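Local coordinates for protein esterase (Rhizomucor miehei, PDB 4WY5) that probably hydrolyses carboxylic esters as a carboxylesterase of the alpha/beta-hydrolase fold, at residues Leu80-Gly94 with Asn111-Pro123. Residues are numbered along the deposited sequence; the frame is centred on the assembly and turned at random.
Sequences LPVLIFLHGGGFVFG and NVVTVFVDYSLSP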
ATOM      1  N   LEU A  80      20.433 -13.413 -11.780  1.00 28.38           N
ATOM      2  CA  LEU A  80      19.354 -12.608 -11.201  1.00 28.05           C
ATOM      3  C   LEU A  80      17.980 -13.250 -11.331  1.00 27.64           C
ATOM      4  O   LEU A  80      17.754 -14.085 -12.209  1.00 27.74           O
ATOM      5  CB  LEU A  80      19.314 -11.237 -11.877  1.00 26.15           C
ATOM      6  CG  LEU A  80      20.054 -10.065 -11.228  1.00 29.74           C
ATOM      7  CD1 LEU A  80      21.429 -10.487 -10.753  1.00 30.61           C
ATOM      8  CD2 LEU A  80      20.167  -8.918 -12.238  1.00 26.80           C
ATOM      9  N   PRO A  81      17.045 -12.849 -10.459  1.00 27.45           N
ATOM     10  CA  PRO A  81      15.636 -13.180 -10.710  1.00 23.29           C
ATOM     11  C   PRO A  81      15.097 -12.402 -11.924  1.00 24.39           C
ATOM     12  O   PRO A  81      15.749 -11.462 -12.388  1.00 22.46           O
ATOM     13  CB  PRO A  81      14.933 -12.770  -9.409  1.00 26.05           C
ATOM     14  CG  PRO A  81      15.912 -11.861  -8.688  1.00 27.29           C
ATOM     15  CD  PRO A  81      17.277 -12.292  -9.114  1.00 20.92           C
ATOM     16  N   VAL A  82      13.942 -12.805 -12.452  1.00 25.35           N
ATOM     17  CA  VAL A  82      13.435 -12.228 -13.703  1.00 23.24           C
ATOM     18  C   VAL A  82      11.996 -11.678 -13.558  1.00 24.46           C
ATOM     19  O   VAL A  82      11.160 -12.245 -12.831  1.00 22.22           O
ATOM     20  CB  VAL A  82      13.512 -13.276 -14.866  1.00 25.31           C
ATOM     21  CG1 VAL A  82      12.676 -14.527 -14.564  1.00 26.28           C
ATOM     22  CG2 VAL A  82      13.128 -12.659 -16.204  1.00 23.02           C
ATOM     23  N   LEU A  83      11.747 -10.527 -14.198  1.00 24.29           N
ATOM     24  CA  LEU A  83      10.437  -9.863 -14.197  1.00 18.30           C
ATOM     25  C   LEU A  83       9.875  -9.697 -15.611  1.00 22.05           C
ATOM     26  O   LEU A  83      10.491  -9.028 -16.444  1.00 23.97           O
ATOM     27  CB  LEU A  83      10.546  -8.483 -13.526  1.00 21.15           C
ATOM     28  CG  LEU A  83       9.318  -7.564 -13.541  1.00 19.67           C
ATOM     29  CD1 LEU A  83       8.142  -8.207 -12.786  1.00 18.37           C
ATOM     30  CD2 LEU A  83       9.650  -6.186 -12.967  1.00 17.48           C
ATOM     31  N   ILE A  84       8.712 -10.285 -15.884  1.00 23.29           N
ATOM     32  CA  ILE A  84       8.033 -10.116 -17.173  1.00 20.08           C
ATOM     33  C   ILE A  84       7.181  -8.851 -17.123  1.00 24.01           C
ATOM     34  O   ILE A  84       6.213  -8.810 -16.354  1.00 20.53           O
ATOM     35  CB  ILE A  84       7.113 -11.322 -17.496  1.00 21.61           C
ATOM     36  CG1 ILE A  84       7.870 -12.645 -17.337  1.00 18.37           C
ATOM     37  CG2 ILE A  84       6.524 -11.189 -18.888  1.00 15.49           C
ATOM     38  CD1 ILE A  84       9.012 -12.810 -18.334  1.00 16.45           C
ATOM     39  N   PHE A  85       7.500  -7.827 -17.928  1.00 22.97           N
ATOM     40  CA  PHE A  85       6.737  -6.571 -17.847  1.00 18.50           C
ATOM     41  C   PHE A  85       5.866  -6.288 -19.087  1.00 23.44           C
ATOM     42  O   PHE A  85       6.345  -6.251 -20.231  1.00 23.31           O
ATOM     43  CB  PHE A  85       7.677  -5.382 -17.609  1.00 19.28           C
ATOM     44  CG  PHE A  85       6.955  -4.122 -17.221  1.00 22.33           C
ATOM     45  CD1 PHE A  85       6.683  -3.850 -15.895  1.00 24.87           C
ATOM     46  CD2 PHE A  85       6.506  -3.234 -18.186  1.00 24.82           C
ATOM     47  CE1 PHE A  85       6.006  -2.714 -15.537  1.00 21.15           C
ATOM     48  CE2 PHE A  85       5.819  -2.092 -17.833  1.00 23.89           C
ATOM     49  CZ  PHE A  85       5.574  -1.834 -16.504  1.00 24.76           C
ATOM     50  N   LEU A  86       4.586  -6.046 -18.826  1.00 21.89           N
ATOM     51  CA  LEU A  86       3.568  -5.868 -19.861  1.00 18.64           C
ATOM     52  C   LEU A  86       2.979  -4.465 -19.786  1.00 18.73           C
ATOM     53  O   LEU A  86       2.251  -4.147 -18.837  1.00 19.99           O
ATOM     54  CB  LEU A  86       2.475  -6.911 -19.667  1.00 14.52           C
ATOM     55  CG  LEU A  86       3.069  -8.305 -19.425  1.00 21.83           C
ATOM     56  CD1 LEU A  86       2.015  -9.348 -19.025  1.00 20.05           C
ATOM     57  CD2 LEU A  86       3.828  -8.751 -20.680  1.00 17.21           C
ATOM     58  N   HIS A  87       3.275  -3.628 -20.781  1.00 18.11           N
ATOM     59  CA  HIS A  87       2.902  -2.204 -20.722  1.00 21.47           C
ATOM     60  C   HIS A  87       1.437  -1.913 -21.054  1.00 19.15           C
ATOM     61  O   HIS A  87       0.804  -2.638 -21.817  1.00 17.37           O
ATOM     62  CB  HIS A  87       3.789  -1.385 -21.674  1.00 23.43           C
ATOM     63  CG  HIS A  87       3.468  -1.595 -23.126  1.00 27.10           C
ATOM     64  ND1 HIS A  87       2.470  -0.902 -23.774  1.00 21.86           N
ATOM     65  CD2 HIS A  87       4.028  -2.411 -24.055  1.00 22.21           C
ATOM     66  CE1 HIS A  87       2.417  -1.294 -25.038  1.00 24.83           C
ATOM     67  NE2 HIS A  87       3.357  -2.198 -25.235  1.00 24.40           N
ATOM     68  N   GLY A  88       0.925  -0.804 -20.524  1.00 21.43           N
ATOM     69  CA  GLY A  88      -0.425  -0.345 -20.836  1.00 19.49           C
ATOM     70  C   GLY A  88      -0.523   0.528 -22.092  1.00 24.44           C
ATOM     71  O   GLY A  88       0.437   0.649 -22.862  1.00 19.45           O
ATOM     72  N   GLY A  89      -1.697   1.131 -22.305  1.00 25.10           N
ATOM     73  CA  GLY A  89      -1.951   1.935 -23.486  1.00 20.91           C
ATOM     74  C   GLY A  89      -3.260   1.592 -24.191  1.00 27.60           C
ATOM     75  O   GLY A  89      -3.438   1.896 -25.375  1.00 23.63           O
ATOM     76  N   GLY A  90      -4.163   0.929 -23.476  1.00 25.61           N
ATOM     77  CA  GLY A  90      -5.500   0.658 -23.978  1.00 24.27           C
ATOM     78  C   GLY A  90      -5.577  -0.463 -25.008  1.00 28.02           C
ATOM     79  O   GLY A  90      -6.635  -0.658 -25.638  1.00 26.62           O
ATOM     80  N   PHE A  91      -4.467  -1.203 -25.130  1.00 22.42           N
ATOM     81  CA  PHE A  91      -4.205  -2.211 -26.174  1.00 23.02           C
ATOM     82  C   PHE A  91      -3.867  -1.560 -27.520  1.00 24.66           C
ATOM     83  O   PHE A  91      -3.603  -2.269 -28.496  1.00 25.99           O
ATOM     84  CB  PHE A  91      -5.381  -3.179 -26.370  1.00 23.12           C
ATOM     85  CG  PHE A  91      -5.721  -3.986 -25.155  1.00 23.36           C
ATOM     86  CD1 PHE A  91      -4.979  -5.113 -24.819  1.00 27.03           C
ATOM     87  CD2 PHE A  91      -6.809  -3.651 -24.372  1.00 24.75           C
ATOM     88  CE1 PHE A  91      -5.296  -5.880 -23.690  1.00 27.01           C
ATOM     89  CE2 PHE A  91      -7.141  -4.409 -23.247  1.00 28.00           C
ATOM     90  CZ  PHE A  91      -6.381  -5.527 -22.906  1.00 25.19           C
ATOM     91  N   VAL A  92      -3.849  -0.227 -27.567  1.00 22.42           N
ATOM     92  CA  VAL A  92      -3.731   0.511 -28.833  1.00 25.92           C
ATOM     93  C   VAL A  92      -2.401   1.279 -28.941  1.00 24.71           C
ATOM     94  O   VAL A  92      -1.842   1.415 -30.026  1.00 19.13           O
ATOM     95  CB  VAL A  92      -4.944   1.492 -29.018  1.00 29.99           C
ATOM     96  CG1 VAL A  92      -4.760   2.407 -30.239  1.00 28.46           C
ATOM     97  CG2 VAL A  92      -6.243   0.702 -29.150  1.00 22.35           C
ATOM     98  N   PHE A  93      -1.900   1.777 -27.813  1.00 24.84           N
ATOM     99  CA  PHE A  93      -0.615   2.475 -27.798  1.00 24.39           C
ATOM    100  C   PHE A  93       0.396   1.845 -26.836  1.00 27.51           C
ATOM    101  O   PHE A  93       0.118   0.828 -26.179  1.00 25.83           O
ATOM    102  CB  PHE A  93      -0.797   3.944 -27.412  1.00 29.24           C
ATOM    103  CG  PHE A  93      -1.979   4.611 -28.062  1.00 31.43           C
ATOM    104  CD1 PHE A  93      -1.897   5.084 -29.366  1.00 36.79           C
ATOM    105  CD2 PHE A  93      -3.167   4.785 -27.359  1.00 29.69           C
ATOM    106  CE1 PHE A  93      -2.988   5.715 -29.967  1.00 35.18           C
ATOM    107  CE2 PHE A  93      -4.266   5.407 -27.947  1.00 33.38           C
ATOM    108  CZ  PHE A  93      -4.175   5.877 -29.255  1.00 35.49           C
ATOM    109  N   GLY A  94       1.581   2.455 -26.767  1.00 23.48           N
ATOM    110  CA  GLY A  94       2.590   2.023 -25.826  1.00 23.94           C
ATOM    111  C   GLY A  94       3.792   1.361 -26.464  1.00 24.81           C
ATOM    112  O   GLY A  94       3.674   0.713 -27.494  1.00 24.67           O
ATOM    113  N   ASN A 111      16.721  -5.007  -8.375  1.00 20.98           N
ATOM    114  CA  ASN A 111      17.923  -5.731  -8.821  1.00 23.45           C
ATOM    115  C   ASN A 111      17.526  -6.983  -9.598  1.00 23.17           C
ATOM    116  O   ASN A 111      17.793  -8.101  -9.161  1.00 26.54           O
ATOM    117  CB  ASN A 111      18.842  -6.100  -7.635  1.00 19.50           C
ATOM    118  CG  ASN A 111      20.289  -6.370  -8.060  1.00 29.80           C
ATOM    119  OD1 ASN A 111      20.811  -5.718  -8.965  1.00 35.79           O
ATOM    120  ND2 ASN A 111      20.948  -7.320  -7.390  1.00 21.14           N
ATOM    121  N   VAL A 112      16.869  -6.797 -10.745  1.00 23.57           N
ATOM    122  CA  VAL A 112      16.408  -7.929 -11.549  1.00 21.07           C
ATOM    123  C   VAL A 112      16.716  -7.783 -13.040  1.00 24.66           C
ATOM    124  O   VAL A 112      17.146  -6.729 -13.491  1.00 23.42           O
ATOM    125  CB  VAL A 112      14.894  -8.125 -11.407  1.00 24.36           C
ATOM    126  CG1 VAL A 112      14.519  -8.408  -9.929  1.00 21.56           C
ATOM    127  CG2 VAL A 112      14.156  -6.898 -11.928  1.00 21.22           C
ATOM    128  N   VAL A 113      16.454  -8.843 -13.802  1.00 24.39           N
ATOM    129  CA  VAL A 113      16.418  -8.762 -15.257  1.00 25.26           C
ATOM    130  C   VAL A 113      14.963  -8.601 -15.736  1.00 24.93           C
ATOM    131  O   VAL A 113      14.124  -9.491 -15.526  1.00 22.90           O
ATOM    132  CB  VAL A 113      17.036 -10.023 -15.915  1.00 26.54           C
ATOM    133  CG1 VAL A 113      16.847  -9.987 -17.419  1.00 23.20           C
ATOM    134  CG2 VAL A 113      18.521 -10.143 -15.559  1.00 27.11           C
ATOM    135  N   THR A 114      14.667  -7.476 -16.385  1.00 24.60           N
ATOM    136  CA  THR A 114      13.316  -7.204 -16.875  1.00 20.60           C
ATOM    137  C   THR A 114      13.215  -7.550 -18.353  1.00 21.90           C
ATOM    138  O   THR A 114      13.973  -7.026 -19.172  1.00 26.50           O
ATOM    139  CB  THR A 114      12.914  -5.709 -16.696  1.00 19.70           C
ATOM    140  OG1 THR A 114      12.918  -5.357 -15.309  1.00 19.46           O
ATOM    141  CG2 THR A 114      11.518  -5.440 -17.284  1.00 21.77           C
ATOM    142  N   VAL A 115      12.269  -8.419 -18.695  1.00 24.27           N
ATOM    143  CA  VAL A 115      11.995  -8.742 -20.093  1.00 24.38           C
ATOM    144  C   VAL A 115      10.742  -7.988 -20.519  1.00 24.55           C
ATOM    145  O   VAL A 115       9.640  -8.284 -20.054  1.00 21.88           O
ATOM    146  CB  VAL A 115      11.796 -10.267 -20.321  1.00 24.02           C
ATOM    147  CG1 VAL A 115      11.519 -10.563 -21.804  1.00 20.50           C
ATOM    148  CG2 VAL A 115      13.009 -11.079 -19.800  1.00 23.34           C
ATOM    149  N   PHE A 116      10.927  -6.986 -21.370  1.00 24.23           N
ATOM    150  CA  PHE A 116       9.831  -6.177 -21.877  1.00 22.79           C
ATOM    151  C   PHE A 116       9.281  -6.807 -23.162  1.00 25.24           C
ATOM    152  O   PHE A 116       9.987  -6.877 -24.173  1.00 24.10           O
ATOM    153  CB  PHE A 116      10.311  -4.746 -22.143  1.00 25.54           C
ATOM    154  CG  PHE A 116       9.204  -3.771 -22.470  1.00 25.30           C
ATOM    155  CD1 PHE A 116       8.779  -3.596 -23.783  1.00 26.38           C
ATOM    156  CD2 PHE A 116       8.612  -2.999 -21.468  1.00 25.10           C
ATOM    157  CE1 PHE A 116       7.749  -2.687 -24.096  1.00 25.10           C
ATOM    158  CE2 PHE A 116       7.581  -2.084 -21.769  1.00 25.76           C
ATOM    159  CZ  PHE A 116       7.155  -1.930 -23.085  1.00 21.20           C
ATOM    160  N   VAL A 117       8.018  -7.239 -23.132  1.00 24.00           N
ATOM    161  CA  VAL A 117       7.414  -7.912 -24.283  1.00 23.02           C
ATOM    162  C   VAL A 117       6.643  -6.943 -25.171  1.00 23.26           C
ATOM    163  O   VAL A 117       5.589  -6.425 -24.786  1.00 22.44           O
ATOM    164  CB  VAL A 117       6.454  -9.036 -23.854  1.00 21.73           C
ATOM    165  CG1 VAL A 117       5.865  -9.714 -25.082  1.00 16.20           C
ATOM    166  CG2 VAL A 117       7.193 -10.051 -22.986  1.00 24.90           C
ATOM    167  N   ASP A 118       7.173  -6.710 -26.369  1.00 25.77           N
ATOM    168  CA  ASP A 118       6.578  -5.779 -27.328  1.00 28.05           C
ATOM    169  C   ASP A 118       5.480  -6.504 -28.125  1.00 26.75           C
ATOM    170  O   ASP A 118       5.674  -6.907 -29.284  1.00 26.02           O
ATOM    171  CB  ASP A 118       7.670  -5.198 -28.245  1.00 26.35           C
ATOM    172  CG  ASP A 118       7.160  -4.058 -29.139  1.00 37.76           C
ATOM    173  OD1 ASP A 118       6.027  -3.538 -28.931  1.00 33.99           O
ATOM    174  OD2 ASP A 118       7.914  -3.670 -30.057  1.00 40.66           O
ATOM    175  N   TYR A 119       4.328  -6.673 -27.479  1.00 23.90           N
ATOM    176  CA  TYR A 119       3.250  -7.494 -28.020  1.00 24.40           C
ATOM    177  C   TYR A 119       2.533  -6.788 -29.171  1.00 25.99           C
ATOM    178  O   TYR A 119       2.705  -5.581 -29.384  1.00 24.00           O
ATOM    179  CB  TYR A 119       2.262  -7.885 -26.901  1.00 24.60           C
ATOM    180  CG  TYR A 119       1.578  -6.733 -26.172  1.00 22.90           C
ATOM    181  CD1 TYR A 119       0.364  -6.231 -26.621  1.00 23.08           C
ATOM    182  CD2 TYR A 119       2.130  -6.175 -25.015  1.00 18.17           C
ATOM    183  CE1 TYR A 119      -0.279  -5.191 -25.957  1.00 19.27           C
ATOM    184  CE2 TYR A 119       1.504  -5.137 -24.351  1.00 16.28           C
ATOM    185  CZ  TYR A 119       0.288  -4.653 -24.824  1.00 20.58           C
ATOM    186  OH  TYR A 119      -0.366  -3.620 -24.179  1.00 19.03           O
ATOM    187  N   SER A 120       1.738  -7.540 -29.925  1.00 24.91           N
ATOM    188  CA  SER A 120       1.036  -6.969 -31.080  1.00 26.99           C
ATOM    189  C   SER A 120      -0.128  -6.087 -30.625  1.00 25.85           C
ATOM    190  O   SER A 120      -0.971  -6.528 -29.827  1.00 27.18           O
ATOM    191  CB  SER A 120       0.532  -8.082 -32.015  1.00 32.83           C
ATOM    192  OG  SER A 120       1.604  -8.913 -32.473  1.00 30.11           O
ATOM    193  N   LEU A 121      -0.171  -4.845 -31.111  1.00 20.68           N
ATOM    194  CA  LEU A 121      -1.205  -3.885 -30.700  1.00 24.29           C
ATOM    195  C   LEU A 121      -2.506  -3.979 -31.511  1.00 25.48           C
ATOM    196  O   LEU A 121      -2.505  -4.436 -32.650  1.00 26.07           O
ATOM    197  CB  LEU A 121      -0.669  -2.449 -30.795  1.00 22.33           C
ATOM    198  CG  LEU A 121       0.615  -2.077 -30.038  1.00 23.95           C
ATOM    199  CD1 LEU A 121       1.091  -0.678 -30.431  1.00 20.74           C
ATOM    200  CD2 LEU A 121       0.409  -2.157 -28.537  1.00 19.20           C
ATOM    201  N   SER A 122      -3.609  -3.537 -30.904  1.00 26.70           N
ATOM    202  CA  SER A 122      -4.915  -3.420 -31.562  1.00 24.84           C
ATOM    203  C   SER A 122      -5.080  -2.026 -32.197  1.00 27.98           C
ATOM    204  O   SER A 122      -4.508  -1.054 -31.691  1.00 29.01           O
ATOM    205  CB  SER A 122      -6.046  -3.668 -30.556  1.00 21.50           C
ATOM    206  OG  SER A 122      -6.036  -4.998 -30.059  1.00 24.80           O
ATOM    207  N   PRO A 123      -5.924  -1.895 -33.247  1.00 23.73           N
ATOM    208  CA  PRO A 123      -6.863  -2.876 -33.814  1.00 28.75           C
ATOM    209  C   PRO A 123      -6.289  -3.773 -34.909  1.00 30.54           C
ATOM    210  O   PRO A 123      -7.041  -4.597 -35.432  1.00 28.88           O
ATOM    211  CB  PRO A 123      -7.971  -1.992 -34.400  1.00 26.27           C
ATOM    212  CG  PRO A 123      -7.230  -0.774 -34.878  1.00 25.28           C
ATOM    213  CD  PRO A 123      -6.088  -0.570 -33.874  1.00 27.52           C
TER
HETATM  214  O   HOH W   1       5.352  -4.779 -22.411  1.00 23.26           O
HETATM  215  O   HOH W   2       3.652  -3.635 -27.772  1.00 21.28           O
HETATM  216  O   HOH W   3      -1.683  -1.067 -24.703  1.00 21.95           O
HETATM  217  O   HOH W   4       4.885  -0.783 -29.354  1.00 31.88           O
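Pro81 starts the pairing: its carbonyl O takes the N-H of Val113 at 3.1 Å, and its ring carbon CG rests on Val112 CG1. From there strand 80-86 runs parallel to strand 113-117, neighbours in the central sheet joined through helix 100-110 as a beta-alpha-beta unit. Leu83 is gripped twice, its N giving to Val113 O and its O taking from Val115 N, and Phe85 N continues the ladder to Val115 O. One face of the pair carries Val82, Ile84, Val113 and Val115, with Val82 CG2 against Val115 CG2 at 3.9 Å; the other carries Leu83, Phe85, Thr114 and Phe116, where Thr114 turns its hydroxyl to Thr107. Beyond Phe85 the strands part. The bond from Val117 N to Phe85 O is weak, and a water fills in, donating to Phe85 O and Val117 O while accepting from His87 N.

His87, with CG lodged between backbone N and carbonyl carbon (chi1 73°), brings its ring against two aromatics. Tyr119 lies over one face in an offset stack, planes at 21°, whereas Phe116 meets it rim to rim, Phe116 CZ 3.3 Å from His87 CD2. His87 ND1 gives its proton to Gly88 O at 2.7 Å, which helps fix the ring's rotation, and Tyr119 OH donates to His87 O at 2.8 Å. Past the glycines 88-90, Phe91 O accepts from Ser122 N at 2.7 Å, and Leu121 CD1 packs against Val92 O. The HGGG sequence 87-90 matches the oxyanion-hole motif of the hormone-sensitive-lipase family. Tyr119 OH also accepts from a water that donates to Phe93 O; together with the ring stack, these bonds probably help hold the glycine-rich loop in shape.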